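Acinetobacter secreted protease CpaA (PDB 6O38) is a secreted zinc metalloprotease, probably cleaving glycoproteins, that leaves the cell by type II secretion and forms a complex with its chaperone CpaB. Local coordinates at residues D376-S381 against Q447-R452; T425-A430 against V458-N463. All coordinates share one frame; numbering follows the deposited sequence.

Contact 1 (D376-S381 against Q447-R452); sequences DMLLVS and QNERKR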
ATOM      1  N   ASP A 376     -22.730  -3.066 -12.501  1.00 47.67           N
ATOM      2  CA  ASP A 376     -22.555  -4.384 -13.095  1.00 48.16           C
ATOM      3  C   ASP A 376     -21.722  -4.275 -14.366  1.00 48.58           C
ATOM      4  O   ASP A 376     -21.985  -3.424 -15.222  1.00 49.28           O
ATOM      5  CB  ASP A 376     -23.913  -5.016 -13.401  1.00 49.36           C
ATOM      6  CG  ASP A 376     -24.646  -5.457 -12.148  1.00 49.17           C
ATOM      7  OD1 ASP A 376     -23.989  -5.616 -11.098  1.00 48.20           O
ATOM      8  OD2 ASP A 376     -25.880  -5.645 -12.214  1.00 50.11           O
HETATM    9  N   MSE A 377     -20.716  -5.137 -14.487  1.00 49.84           N
HETATM   10  CA  MSE A 377     -19.799  -5.082 -15.619  1.00 50.25           C
HETATM   11  C   MSE A 377     -19.787  -6.378 -16.427  1.00 50.99           C
HETATM   12  O   MSE A 377     -19.884  -7.472 -15.871  1.00 50.78           O
HETATM   13  CB  MSE A 377     -18.381  -4.766 -15.136  1.00 52.16           C
HETATM   14  CG  MSE A 377     -18.233  -3.407 -14.469  1.00 51.49           C
HETATM   15 SE   MSE A 377     -18.361  -1.920 -15.724  0.51 52.51          SE
HETATM   16  CE  MSE A 377     -16.804  -2.321 -16.826  1.00 52.81           C
ATOM     17  N   LEU A 378     -19.667  -6.240 -17.744  1.00 53.68           N
ATOM     18  CA  LEU A 378     -19.503  -7.370 -18.648  1.00 54.47           C
ATOM     19  C   LEU A 378     -18.042  -7.445 -19.070  1.00 54.21           C
ATOM     20  O   LEU A 378     -17.512  -6.494 -19.653  1.00 54.40           O
ATOM     21  CB  LEU A 378     -20.409  -7.233 -19.871  1.00 55.85           C
ATOM     22  CG  LEU A 378     -20.115  -8.183 -21.036  1.00 56.98           C
ATOM     23  CD1 LEU A 378     -20.307  -9.633 -20.617  1.00 57.16           C
ATOM     24  CD2 LEU A 378     -20.980  -7.847 -22.241  1.00 58.49           C
ATOM     25  N   LEU A 379     -17.395  -8.567 -18.773  1.00 55.35           N
ATOM     26  CA  LEU A 379     -15.984  -8.761 -19.076  1.00 56.28           C
ATOM     27  C   LEU A 379     -15.857  -9.522 -20.390  1.00 58.84           C
ATOM     28  O   LEU A 379     -16.371 -10.639 -20.517  1.00 59.77           O
ATOM     29  CB  LEU A 379     -15.283  -9.511 -17.944  1.00 55.37           C
ATOM     30  CG  LEU A 379     -15.432  -8.891 -16.552  1.00 52.92           C
ATOM     31  CD1 LEU A 379     -14.639  -9.679 -15.518  1.00 52.33           C
ATOM     32  CD2 LEU A 379     -15.008  -7.429 -16.561  1.00 52.15           C
ATOM     33  N   VAL A 380     -15.173  -8.919 -21.358  1.00 57.98           N
ATOM     34  CA  VAL A 380     -14.967  -9.509 -22.676  1.00 60.58           C
ATOM     35  C   VAL A 380     -13.474  -9.728 -22.872  1.00 61.57           C
ATOM     36  O   VAL A 380     -12.682  -8.790 -22.731  1.00 60.93           O
ATOM     37  CB  VAL A 380     -15.540  -8.620 -23.795  1.00 61.59           C
ATOM     38  CG1 VAL A 380     -15.447  -9.330 -25.136  1.00 64.42           C
ATOM     39  CG2 VAL A 380     -16.979  -8.236 -23.484  1.00 60.42           C
ATOM     40  N   SER A 381     -13.096 -10.963 -23.192  1.00 62.93           N
ATOM     41  CA  SER A 381     -11.705 -11.328 -23.424  1.00 64.18           C
ATOM     42  C   SER A 381     -11.543 -11.820 -24.855  1.00 67.10           C
ATOM     43  O   SER A 381     -12.306 -12.678 -25.309  1.00 68.33           O
ATOM     44  CB  SER A 381     -11.242 -12.403 -22.439  1.00 63.70           C
ATOM     45  OG  SER A 381      -9.832 -12.394 -22.303  1.00 64.13           O
ATOM     46  N   GLN A 447     -23.363  -6.415 -27.139  1.00 61.92           N
ATOM     47  CA  GLN A 447     -24.483  -5.620 -26.645  1.00 61.78           C
ATOM     48  C   GLN A 447     -25.706  -6.473 -26.337  1.00 61.71           C
ATOM     49  O   GLN A 447     -26.466  -6.142 -25.420  1.00 61.20           O
ATOM     50  CB  GLN A 447     -24.838  -4.518 -27.646  1.00 63.08           C
ATOM     51  CG  GLN A 447     -23.771  -3.436 -27.774  1.00 63.13           C
ATOM     52  CD  GLN A 447     -23.530  -2.684 -26.475  1.00 61.98           C
ATOM     53  OE1 GLN A 447     -24.430  -2.539 -25.649  1.00 61.59           O
ATOM     54  NE2 GLN A 447     -22.304  -2.205 -26.290  1.00 61.54           N
ATOM     55  N   ASN A 448     -25.922  -7.560 -27.081  1.00 62.23           N
ATOM     56  CA  ASN A 448     -26.984  -8.492 -26.715  1.00 62.13           C
ATOM     57  C   ASN A 448     -26.677  -9.173 -25.388  1.00 60.74           C
ATOM     58  O   ASN A 448     -27.559  -9.302 -24.531  1.00 60.30           O
ATOM     59  CB  ASN A 448     -27.187  -9.539 -27.809  1.00 63.27           C
ATOM     60  CG  ASN A 448     -27.789  -8.958 -29.070  1.00 64.78           C
ATOM     61  OD1 ASN A 448     -28.342  -7.858 -29.062  1.00 64.93           O
ATOM     62  ND2 ASN A 448     -27.707  -9.709 -30.161  1.00 67.39           N
ATOM     63  N   GLU A 449     -25.432  -9.617 -25.202  1.00 61.72           N
ATOM     64  CA  GLU A 449     -25.042 -10.208 -23.929  1.00 60.45           C
ATOM     65  C   GLU A 449     -25.096  -9.186 -22.802  1.00 59.43           C
ATOM     66  O   GLU A 449     -25.433  -9.535 -21.665  1.00 58.57           O
ATOM     67  CB  GLU A 449     -23.641 -10.811 -24.038  1.00 60.32           C
ATOM     68  CG  GLU A 449     -23.168 -11.526 -22.782  1.00 59.17           C
ATOM     69  CD  GLU A 449     -23.983 -12.769 -22.469  1.00 59.39           C
ATOM     70  OE1 GLU A 449     -24.606 -13.328 -23.397  1.00 60.55           O
ATOM     71  OE2 GLU A 449     -24.000 -13.191 -21.293  1.00 58.52           O
ATOM     72  N   ARG A 450     -24.769  -7.925 -23.097  1.00 58.51           N
ATOM     73  CA  ARG A 450     -24.903  -6.868 -22.100  1.00 57.11           C
ATOM     74  C   ARG A 450     -26.350  -6.726 -21.646  1.00 56.64           C
ATOM     75  O   ARG A 450     -26.626  -6.605 -20.446  1.00 55.53           O
ATOM     76  CB  ARG A 450     -24.384  -5.546 -22.667  1.00 57.64           C
ATOM     77  CG  ARG A 450     -24.438  -4.380 -21.694  1.00 56.42           C
ATOM     78  CD  ARG A 450     -24.225  -3.058 -22.416  1.00 57.34           C
ATOM     79  NE  ARG A 450     -24.263  -1.919 -21.504  1.00 56.72           N
ATOM     80  CZ  ARG A 450     -24.132  -0.652 -21.886  1.00 57.51           C
ATOM     81  NH1 ARG A 450     -23.956  -0.358 -23.167  1.00 58.70           N
ATOM     82  NH2 ARG A 450     -24.178   0.321 -20.986  1.00 57.23           N
ATOM     83  N   LYS A 451     -27.290  -6.740 -22.593  1.00 58.44           N
ATOM     84  CA  LYS A 451     -28.700  -6.606 -22.243  1.00 58.87           C
ATOM     85  C   LYS A 451     -29.230  -7.873 -21.584  1.00 58.39           C
ATOM     86  O   LYS A 451     -30.084  -7.805 -20.694  1.00 58.23           O
ATOM     87  CB  LYS A 451     -29.521  -6.266 -23.486  1.00 60.38           C
ATOM     88  CG  LYS A 451     -29.451  -4.805 -23.897  1.00 61.25           C
ATOM     89  CD  LYS A 451     -29.999  -4.599 -25.301  1.00 62.79           C
ATOM     90  CE  LYS A 451     -28.977  -3.914 -26.198  1.00 63.40           C
ATOM     91  NZ  LYS A 451     -29.460  -3.794 -27.603  1.00 64.83           N
ATOM     92  N   ARG A 452     -28.746  -9.040 -22.020  1.00 59.86           N
ATOM     93  CA  ARG A 452     -29.241 -10.302 -21.477  1.00 59.59           C
ATOM     94  C   ARG A 452     -28.966 -10.416 -19.982  1.00 58.40           C
ATOM     95  O   ARG A 452     -29.817 -10.895 -19.222  1.00 58.33           O
ATOM     96  CB  ARG A 452     -28.614 -11.478 -22.224  1.00 59.94           C
ATOM     97  CG  ARG A 452     -29.292 -12.812 -21.953  1.00 60.12           C
ATOM     98  CD  ARG A 452     -28.538 -13.964 -22.596  1.00 60.53           C
ATOM     99  NE  ARG A 452     -27.239 -14.181 -21.963  1.00 59.63           N
ATOM    100  CZ  ARG A 452     -27.064 -14.843 -20.823  1.00 58.86           C
ATOM    101  NH1 ARG A 452     -28.106 -15.360 -20.184  1.00 58.86           N
ATOM    102  NH2 ARG A 452     -25.847 -14.991 -20.321  1.00 58.14           N
TER

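Contact 2 (T425-A430 against V458-N463); sequences TYKIPA and VYYQGN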
ATOM      1  N   THR A 425     -15.979 -14.803 -24.236  1.00 64.79           N
ATOM      2  CA  THR A 425     -14.803 -14.826 -25.093  1.00 66.91           C
ATOM      3  C   THR A 425     -15.219 -14.386 -26.490  1.00 68.61           C
ATOM      4  O   THR A 425     -16.052 -15.040 -27.127  1.00 70.04           O
ATOM      5  CB  THR A 425     -14.176 -16.220 -25.131  1.00 69.00           C
ATOM      6  OG1 THR A 425     -13.488 -16.472 -23.899  1.00 67.67           O
ATOM      7  CG2 THR A 425     -13.200 -16.336 -26.295  1.00 71.80           C
ATOM      8  N   TYR A 426     -14.644 -13.282 -26.960  1.00 68.59           N
ATOM      9  CA  TYR A 426     -15.071 -12.698 -28.223  1.00 70.07           C
ATOM     10  C   TYR A 426     -14.036 -11.686 -28.691  1.00 70.55           C
ATOM     11  O   TYR A 426     -13.442 -10.975 -27.876  1.00 68.69           O
ATOM     12  CB  TYR A 426     -16.440 -12.025 -28.084  1.00 68.41           C
ATOM     13  CG  TYR A 426     -16.926 -11.374 -29.355  1.00 69.96           C
ATOM     14  CD1 TYR A 426     -17.438 -12.135 -30.397  1.00 72.48           C
ATOM     15  CD2 TYR A 426     -16.860  -9.997 -29.519  1.00 69.09           C
ATOM     16  CE1 TYR A 426     -17.879 -11.543 -31.564  1.00 74.06           C
ATOM     17  CE2 TYR A 426     -17.296  -9.398 -30.679  1.00 70.67           C
ATOM     18  CZ  TYR A 426     -17.805 -10.173 -31.699  1.00 73.15           C
ATOM     19  OH  TYR A 426     -18.241  -9.573 -32.858  1.00 74.87           O
ATOM     20  N   LYS A 427     -13.831 -11.630 -30.004  1.00 73.18           N
ATOM     21  CA  LYS A 427     -12.926 -10.675 -30.631  1.00 74.10           C
ATOM     22  C   LYS A 427     -13.744  -9.557 -31.265  1.00 73.88           C
ATOM     23  O   LYS A 427     -14.512  -9.800 -32.202  1.00 75.58           O
ATOM     24  CB  LYS A 427     -12.052 -11.364 -31.679  1.00 77.49           C
ATOM     25  CG  LYS A 427     -11.381 -10.420 -32.667  1.00 79.16           C
ATOM     26  CD  LYS A 427     -10.036  -9.931 -32.160  1.00 78.63           C
ATOM     27  CE  LYS A 427      -9.320  -9.105 -33.217  1.00 80.74           C
ATOM     28  NZ  LYS A 427      -9.810  -7.699 -33.257  1.00 79.29           N
ATOM     29  N   ILE A 428     -13.588  -8.345 -30.751  1.00 72.04           N
ATOM     30  CA  ILE A 428     -14.252  -7.189 -31.362  1.00 72.04           C
ATOM     31  C   ILE A 428     -13.587  -6.886 -32.701  1.00 75.01           C
ATOM     32  O   ILE A 428     -12.350  -6.767 -32.758  1.00 75.83           O
ATOM     33  CB  ILE A 428     -14.187  -5.980 -30.427  1.00 69.36           C
ATOM     34  CG1 ILE A 428     -14.833  -6.308 -29.080  1.00 66.76           C
ATOM     35  CG2 ILE A 428     -14.864  -4.776 -31.066  1.00 69.55           C
ATOM     36  CD1 ILE A 428     -14.905  -5.128 -28.134  1.00 65.06           C
ATOM     37  N   PRO A 429     -14.343  -6.760 -33.794  1.00 76.73           N
ATOM     38  CA  PRO A 429     -13.707  -6.517 -35.097  1.00 79.84           C
ATOM     39  C   PRO A 429     -13.081  -5.135 -35.174  1.00 79.51           C
ATOM     40  O   PRO A 429     -13.786  -4.130 -35.313  1.00 78.82           O
ATOM     41  CB  PRO A 429     -14.866  -6.665 -36.092  1.00 81.53           C
ATOM     42  CG  PRO A 429     -15.943  -7.395 -35.345  1.00 79.75           C
ATOM     43  CD  PRO A 429     -15.791  -6.986 -33.915  1.00 76.36           C
ATOM     44  N   ALA A 430     -11.753  -5.082 -35.101  1.00 80.17           N
ATOM     45  CA  ALA A 430     -11.012  -3.829 -35.093  1.00 79.93           C
ATOM     46  C   ALA A 430      -9.531  -4.138 -35.242  1.00 81.52           C
ATOM     47  O   ALA A 430      -9.029  -5.086 -34.636  1.00 81.11           O
ATOM     48  CB  ALA A 430     -11.258  -3.037 -33.804  1.00 76.46           C
ATOM     49  N   VAL A 458     -19.438  -2.453 -19.927  1.00 54.07           N
ATOM     50  CA  VAL A 458     -18.687  -3.504 -20.601  1.00 54.11           C
ATOM     51  C   VAL A 458     -17.211  -3.134 -20.569  1.00 53.83           C
ATOM     52  O   VAL A 458     -16.851  -1.960 -20.709  1.00 54.16           O
ATOM     53  CB  VAL A 458     -19.186  -3.716 -22.051  1.00 55.39           C
ATOM     54  CG1 VAL A 458     -19.342  -2.386 -22.764  1.00 56.39           C
ATOM     55  CG2 VAL A 458     -18.252  -4.639 -22.825  1.00 56.51           C
ATOM     56  N   TYR A 459     -16.356  -4.136 -20.370  1.00 55.93           N
ATOM     57  CA  TYR A 459     -14.914  -3.947 -20.383  1.00 56.23           C
ATOM     58  C   TYR A 459     -14.277  -5.033 -21.237  1.00 57.64           C
ATOM     59  O   TYR A 459     -14.669  -6.202 -21.166  1.00 57.73           O
ATOM     60  CB  TYR A 459     -14.334  -3.974 -18.966  1.00 54.74           C
ATOM     61  CG  TYR A 459     -12.954  -3.371 -18.868  1.00 54.91           C
ATOM     62  CD1 TYR A 459     -11.822  -4.145 -19.071  1.00 55.68           C
ATOM     63  CD2 TYR A 459     -12.784  -2.022 -18.584  1.00 54.42           C
ATOM     64  CE1 TYR A 459     -10.561  -3.598 -18.988  1.00 55.93           C
ATOM     65  CE2 TYR A 459     -11.524  -1.464 -18.499  1.00 54.63           C
ATOM     66  CZ  TYR A 459     -10.416  -2.257 -18.702  1.00 55.36           C
ATOM     67  OH  TYR A 459      -9.157  -1.707 -18.618  1.00 55.65           O
ATOM     68  N   TYR A 460     -13.292  -4.641 -22.043  1.00 58.56           N
ATOM     69  CA  TYR A 460     -12.718  -5.500 -23.068  1.00 60.27           C
ATOM     70  C   TYR A 460     -11.226  -5.677 -22.830  1.00 60.59           C
ATOM     71  O   TYR A 460     -10.507  -4.697 -22.609  1.00 60.33           O
ATOM     72  CB  TYR A 460     -12.968  -4.920 -24.463  1.00 61.87           C
ATOM     73  CG  TYR A 460     -12.345  -5.713 -25.588  1.00 63.84           C
ATOM     74  CD1 TYR A 460     -12.801  -6.986 -25.902  1.00 64.48           C
ATOM     75  CD2 TYR A 460     -11.307  -5.184 -26.345  1.00 65.16           C
ATOM     76  CE1 TYR A 460     -12.236  -7.713 -26.933  1.00 66.43           C
ATOM     77  CE2 TYR A 460     -10.738  -5.902 -27.377  1.00 67.10           C
ATOM     78  CZ  TYR A 460     -11.206  -7.166 -27.667  1.00 68.05           C
ATOM     79  OH  TYR A 460     -10.640  -7.885 -28.696  1.00 70.95           O
ATOM     80  N   GLN A 461     -10.769  -6.927 -22.871  1.00 63.97           N
ATOM     81  CA  GLN A 461      -9.357  -7.272 -22.742  1.00 64.61           C
ATOM     82  C   GLN A 461      -8.911  -7.904 -24.054  1.00 66.83           C
ATOM     83  O   GLN A 461      -9.294  -9.037 -24.363  1.00 67.72           O
ATOM     84  CB  GLN A 461      -9.134  -8.218 -21.563  1.00 63.66           C
ATOM     85  CG  GLN A 461      -7.740  -8.818 -21.484  1.00 64.62           C
ATOM     86  CD  GLN A 461      -7.533  -9.632 -20.221  1.00 63.66           C
ATOM     87  OE1 GLN A 461      -7.052  -9.121 -19.211  1.00 62.51           O
ATOM     88  NE2 GLN A 461      -7.904 -10.908 -20.271  1.00 64.22           N
ATOM     89  N   GLY A 462      -8.103  -7.173 -24.826  1.00 67.09           N
ATOM     90  CA  GLY A 462      -7.722  -7.597 -26.158  1.00 70.00           C
ATOM     91  C   GLY A 462      -6.213  -7.609 -26.340  1.00 71.61           C
ATOM     92  O   GLY A 462      -5.452  -7.275 -25.429  1.00 70.38           O
ATOM     93  N   ASN A 463      -5.804  -8.016 -27.542  1.00 71.26           N
ATOM     94  CA  ASN A 463      -4.395  -8.079 -27.912  1.00 73.33           C
ATOM     95  C   ASN A 463      -4.074  -7.194 -29.112  1.00 75.26           C
ATOM     96  O   ASN A 463      -2.960  -7.265 -29.646  1.00 77.51           O
ATOM     97  CB  ASN A 463      -3.988  -9.530 -28.193  1.00 75.57           C
ATOM     98  CG  ASN A 463      -2.482  -9.728 -28.200  1.00 77.32           C
ATOM     99  OD1 ASN A 463      -1.765  -9.158 -27.377  1.00 75.97           O
ATOM    100  ND2 ASN A 463      -1.995 -10.535 -29.136  1.00 80.48           N
TER

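Contact 1 (D376-S381 against Q447-R452)
Leu378 of strand 376-381 and Arg450 of helix segment 447-452 mark the nearest approach of the two backbones, with 6.4 Å between Leu378 CA and Arg450 CA; no hydrogen bond joins the segments. From the strand, Leu378 alone reaches the helix. Its CG stands anti to the backbone N (chi1 167°), and the two methyls divide the helix between them. Leu378 CD2 rests against the helix backbone, 3.9 Å from Arg450 N and 4.1 Å from Arg450 CB. Leu378 CD1 meets the aliphatic part of Glu449, 4.1 Å from Glu449 CG, the two side chains crossing at about a right angle. Beyond CG the Glu449 chain bends, and Arg452 grips its carboxylate side-on: Arg452 NH2 lies 2.8 Å from Glu449 OE2 on the syn lone pair, while NE reaches OE1 from above the carboxylate plane. Arg450 instead runs extended away from the strand; its guanidinium bonds the carbonyls of Ala455, Asp456 and Ala479, with a weak further bond to Gln447 OE1. The contact thus lays helix 444-452 against one face of the protease-domain sheet, where strand 367-381 runs between the parallel strands 416-425 and 457-462, and Ile453 and Ala455 of the loop that follows also touch Leu378.

Contact 2 (T425-A430 against V458-N463)
Tyr460 projects from strand 458-462 of the reprolysin-like metalloprotease domain and packs beneath Ile428, in the loop that leaves strand 416-425 for helix 433-439. The apolar part of the contact is a CH-pi interaction: Ile428 CD1 lies over one face of the phenol ring, 3.7 Å from its centroid and 17° off the normal. Ile428 CG1 stands beside the backbone N (chi1 -58°) and the chain continues extended to CD1, carrying CG1 and CD1 across the ring so that the two side chains run past each other in opposite directions. Ile428 CG1 covers the outer part of the face, 3.7 Å from Tyr460 CE1. On the opposite face lies the backbone N of Gly462, offset toward the rim, so the ring is sandwiched between the loop and its own strand. Val380 and Leu433 also pack against Tyr460, joining this contact to the neighbouring strand 367-381 and to helix 433-439.

Polar atoms gather around the ring's rim. Tyr426 O approaches the edge in the ring plane, 3.6 Å from Tyr460 CE1, a van der Waals approach without a hydrogen bond. The hydroxyl of Tyr460 pairs with Glu464 OE2, the oxygen that also forms a salt bridge with Lys427 NZ; this shared carboxylate links loop and strand end where no direct hydrogen bond does, and the lysine's charge would be expected to stabilise its ionised form.

Lys427 completes the arrangement through bonds within its own loop. Its chain, bent at chi2 and chi4, passes the phenol oxygen and curls back over the following residues. There Lys427 NZ lies 2.8 Å from Ile428 O, tilted from that carbonyl plane, and 3.1 Å from Ala430 O, which it meets in the carbonyl plane on a lone pair.

How the contacts relate
From the N terminus the chain passes the four beta-sandwich repeats and enters the protease domain along strand 367-381, whose end, 376-381, is the first segment of contact 1. It then runs through helices 383-389 and 391-411 and strand 416-425 to the loop that opens contact 2. Helix 444-452 next closes contact 1, and strand 457-462, just beyond it, closes contact 2, so the two loops cross. The contacts touch, their centres about 11 Å apart: strands 367-381 and 457-462 are parallel neighbours, with probable backbone hydrogen bonds from Tyr459 N to Leu378 O and from Gln461 N to Val380 O. Together the contacts tie the helix and the loop to adjoining strands.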